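Local coordinates for protein arylmalonate decarboxylase (PDB 3IP8) that catalyses the decarboxylation of 2-aryl-2-methylmalonates to 2-arylpropionates, releasing carbon dioxide, at residues V70-T75 / C101-T106. Numbering follows the deposited sequence.
Sequences VSLMGT and CTTMST. With B85 (benzylphosphonic acid), chain B.
Backbone hydrogen bonds join V70-L72 to C101-T103 as parallel neighbours: T102 N donates to V70 O in the carbonyl plane, L72 N reaches T102 O nearly straight (167° at the hydrogen), and M104 N bonds L72 O at 2.8 Å. V70, L72, C101 and T103 share one face, where the last three meet helix 83-97, mostly with apolar groups suited to a buried surface. On the other face, T102 CG2 lies 3.6 Å from S71 CB, while T102 OG1 turns to D218. This is one edge of a four-stranded parallel sheet with helical crossovers, as in the aspartate/glutamate racemase clan, and the ligand binds at the strands' C-terminal ends. There T103 N-caps helix 104-114: chi1 of 72° places OG1 where T106 N donates to it at 3.0 Å; N86 bonds it too. M104 buries most surface; its unbranched chain, CG anti to the backbone N (chi1 -174°), runs alongside G74 and T75. SD comes 3.1 Å from T75 OG1, and the chi3 bend brings CE tightly against M73 CE, 3.5 Å away. Lacking CB, G74 lets B85 O11 within 3.2 Å of its CA without crowding, and T75 grips B85 O9 through both N and OG1, the hydroxyl at 2.6 Å.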
ATOM      1  N   VAL A  70      -1.983   6.311 -13.134  1.00 10.59           N
ATOM      2  CA  VAL A  70      -0.762   6.227 -12.341  1.00 11.37           C
ATOM      3  C   VAL A  70      -1.089   6.087 -10.860  1.00 12.26           C
ATOM      4  O   VAL A  70      -1.905   6.835 -10.323  1.00 11.25           O
ATOM      5  CB  VAL A  70       0.115   7.481 -12.543  1.00 12.20           C
ATOM      6  CG1 VAL A  70       1.271   7.499 -11.509  1.00 12.36           C
ATOM      7  CG2 VAL A  70       0.655   7.516 -13.961  1.00 14.18           C
ATOM      8  N   SER A  71      -0.439   5.138 -10.197  1.00 10.66           N
ATOM      9  CA  SER A  71      -0.531   5.034  -8.753  1.00  9.30           C
ATOM     10  C   SER A  71       0.841   5.264  -8.137  1.00  8.70           C
ATOM     11  O   SER A  71       1.844   4.698  -8.579  1.00 11.42           O
ATOM     12  CB  SER A  71      -1.011   3.640  -8.315  1.00 11.94           C
ATOM     13  OG  SER A  71      -0.950   3.580  -6.887  1.00 11.00           O
ATOM     14  N   LEU A  72       0.876   6.088  -7.098  1.00  9.45           N
ATOM     15  CA  LEU A  72       2.066   6.194  -6.260  1.00  8.87           C
ATOM     16  C   LEU A  72       2.024   5.056  -5.258  1.00  8.23           C
ATOM     17  O   LEU A  72       1.277   5.091  -4.269  1.00  8.58           O
ATOM     18  CB  LEU A  72       2.094   7.562  -5.555  1.00  9.53           C
ATOM     19  CG  LEU A  72       3.168   7.670  -4.472  1.00  9.62           C
ATOM     20  CD1 LEU A  72       4.544   7.527  -5.104  1.00 12.26           C
ATOM     21  CD2 LEU A  72       3.066   9.015  -3.758  1.00 12.71           C
ATOM     22  N   MET A  73       2.808   4.015  -5.548  1.00  7.63           N
ATOM     23  CA  MET A  73       2.765   2.772  -4.790  1.00  8.21           C
ATOM     24  C   MET A  73       3.703   2.818  -3.585  1.00  8.60           C
ATOM     25  O   MET A  73       4.605   1.995  -3.428  1.00 11.35           O
ATOM     26  CB  MET A  73       3.072   1.603  -5.733  1.00  9.88           C
ATOM     27  CG  MET A  73       1.959   1.416  -6.777  1.00 10.70           C
ATOM     28  SD  MET A  73       0.497   0.563  -6.089  1.00 10.75           S
ATOM     29  CE  MET A  73       1.138  -1.129  -5.931  1.00 11.41           C
ATOM     30  N   GLY A  74       3.464   3.804  -2.733  1.00  9.33           N
ATOM     31  CA  GLY A  74       4.165   3.902  -1.466  1.00 10.50           C
ATOM     32  C   GLY A  74       3.158   4.340  -0.420  1.00  9.86           C
ATOM     33  O   GLY A  74       2.468   5.329  -0.644  1.00 10.56           O
ATOM     34  N   THR A  75       3.025   3.575   0.659  1.00 10.01           N
ATOM     35  CA  THR A  75       2.075   3.899   1.733  1.00  9.89           C
ATOM     36  C   THR A  75       2.600   5.070   2.580  1.00 10.25           C
ATOM     37  O   THR A  75       2.006   6.166   2.616  1.00 10.04           O
ATOM     38  CB  THR A  75       1.792   2.671   2.633  1.00  9.69           C
ATOM     39  OG1 THR A  75       2.003   1.474   1.865  1.00 10.44           O
ATOM     40  CG2 THR A  75       0.355   2.692   3.126  1.00  9.65           C
ATOM     41  N   CYS A 101      -5.163   9.456 -11.274  1.00 12.90           N
ATOM     42  CA  CYS A 101      -4.071   9.083 -10.374  1.00 11.96           C
ATOM     43  C   CYS A 101      -4.570   8.702  -8.990  1.00 13.54           C
ATOM     44  O   CYS A 101      -5.655   9.113  -8.567  1.00 13.49           O
ATOM     45  CB  CYS A 101      -3.060  10.232 -10.255  1.00 13.07           C
ATOM     46  SG  CYS A 101      -2.273  10.673 -11.811  1.00 14.58           S
ATOM     47  N   THR A 102      -3.741   7.957  -8.260  1.00 12.71           N
ATOM     48  CA  THR A 102      -4.110   7.471  -6.940  1.00 10.67           C
ATOM     49  C   THR A 102      -2.824   7.231  -6.154  1.00  9.19           C
ATOM     50  O   THR A 102      -1.731   7.430  -6.682  1.00 10.52           O
ATOM     51  CB  THR A 102      -4.988   6.205  -7.020  1.00 10.81           C
ATOM     52  OG1 THR A 102      -5.501   5.898  -5.721  1.00 12.40           O
ATOM     53  CG2 THR A 102      -4.204   5.017  -7.522  1.00 10.71           C
ATOM     54  N   THR A 103      -2.946   6.848  -4.895  1.00  9.09           N
ATOM     55  CA  THR A 103      -1.802   6.499  -4.054  1.00  8.82           C
ATOM     56  C   THR A 103      -2.097   5.221  -3.287  1.00  8.91           C
ATOM     57  O   THR A 103      -3.247   4.839  -3.103  1.00 10.63           O
ATOM     58  CB  THR A 103      -1.456   7.571  -2.987  1.00 10.74           C
ATOM     59  OG1 THR A 103      -2.450   7.583  -1.947  1.00  9.94           O
ATOM     60  CG2 THR A 103      -1.353   8.951  -3.616  1.00 11.31           C
ATOM     61  N   MET A 104      -1.045   4.623  -2.750  1.00  7.57           N
ATOM     62  CA  MET A 104      -1.210   3.420  -1.943  1.00  9.42           C
ATOM     63  C   MET A 104      -1.920   3.713  -0.602  1.00  7.82           C
ATOM     64  O   MET A 104      -2.606   2.826  -0.048  1.00  8.29           O
ATOM     65  CB  MET A 104       0.173   2.787  -1.753  1.00 10.03           C
ATOM     66  CG  MET A 104       0.175   1.447  -1.052  1.00  9.71           C
ATOM     67  SD  MET A 104       1.828   0.705  -1.091  1.00 10.40           S
ATOM     68  CE  MET A 104       1.738  -0.172  -2.637  1.00 11.24           C
ATOM     69  N   SER A 105      -1.796   4.934  -0.065  1.00  7.89           N
ATOM     70  CA  SER A 105      -2.525   5.258   1.156  1.00  9.09           C
ATOM     71  C   SER A 105      -4.015   5.311   0.840  1.00  8.90           C
ATOM     72  O   SER A 105      -4.828   4.835   1.623  1.00  9.38           O
ATOM     73  CB  SER A 105      -2.027   6.594   1.733  1.00  7.93           C
ATOM     74  OG  SER A 105      -0.809   6.381   2.456  1.00  8.96           O
ATOM     75  N   THR A 106      -4.362   5.879  -0.311  1.00  9.68           N
ATOM     76  CA  THR A 106      -5.750   5.873  -0.776  1.00  9.11           C
ATOM     77  C   THR A 106      -6.233   4.442  -0.994  1.00 10.88           C
ATOM     78  O   THR A 106      -7.364   4.106  -0.645  1.00 10.72           O
ATOM     79  CB  THR A 106      -5.926   6.735  -2.025  1.00 10.99           C
ATOM     80  OG1 THR A 106      -5.828   8.109  -1.616  1.00 11.45           O
ATOM     81  CG2 THR A 106      -7.318   6.508  -2.685  1.00 12.52           C
TER
HETATM   82  C1  B85 B 249       9.180  -0.045   1.030  1.00 12.67           C
HETATM   83  C2  B85 B 249       9.768  -0.719  -0.077  1.00 11.86           C
HETATM   84  C3  B85 B 249       9.098  -0.780  -1.277  1.00 12.19           C
HETATM   85  C4  B85 B 249       7.755  -0.178  -1.427  1.00 12.90           C
HETATM   86  C5  B85 B 249       7.173   0.468  -0.351  1.00 11.83           C
HETATM   87  C6  B85 B 249       7.886   0.532   0.890  1.00 12.68           C
HETATM   88  C7  B85 B 249       7.314   1.125   2.167  1.00 16.34           C
HETATM   89  P8  B85 B 249       5.692   1.983   2.093  1.00 12.46           P
HETATM   90  O9  B85 B 249       4.513   1.016   1.639  1.00 13.44           O
HETATM   91  O10 B85 B 249       5.357   2.675   3.509  1.00 12.84           O
HETATM   92  O11 B85 B 249       5.833   3.087   1.103  1.00 16.60           O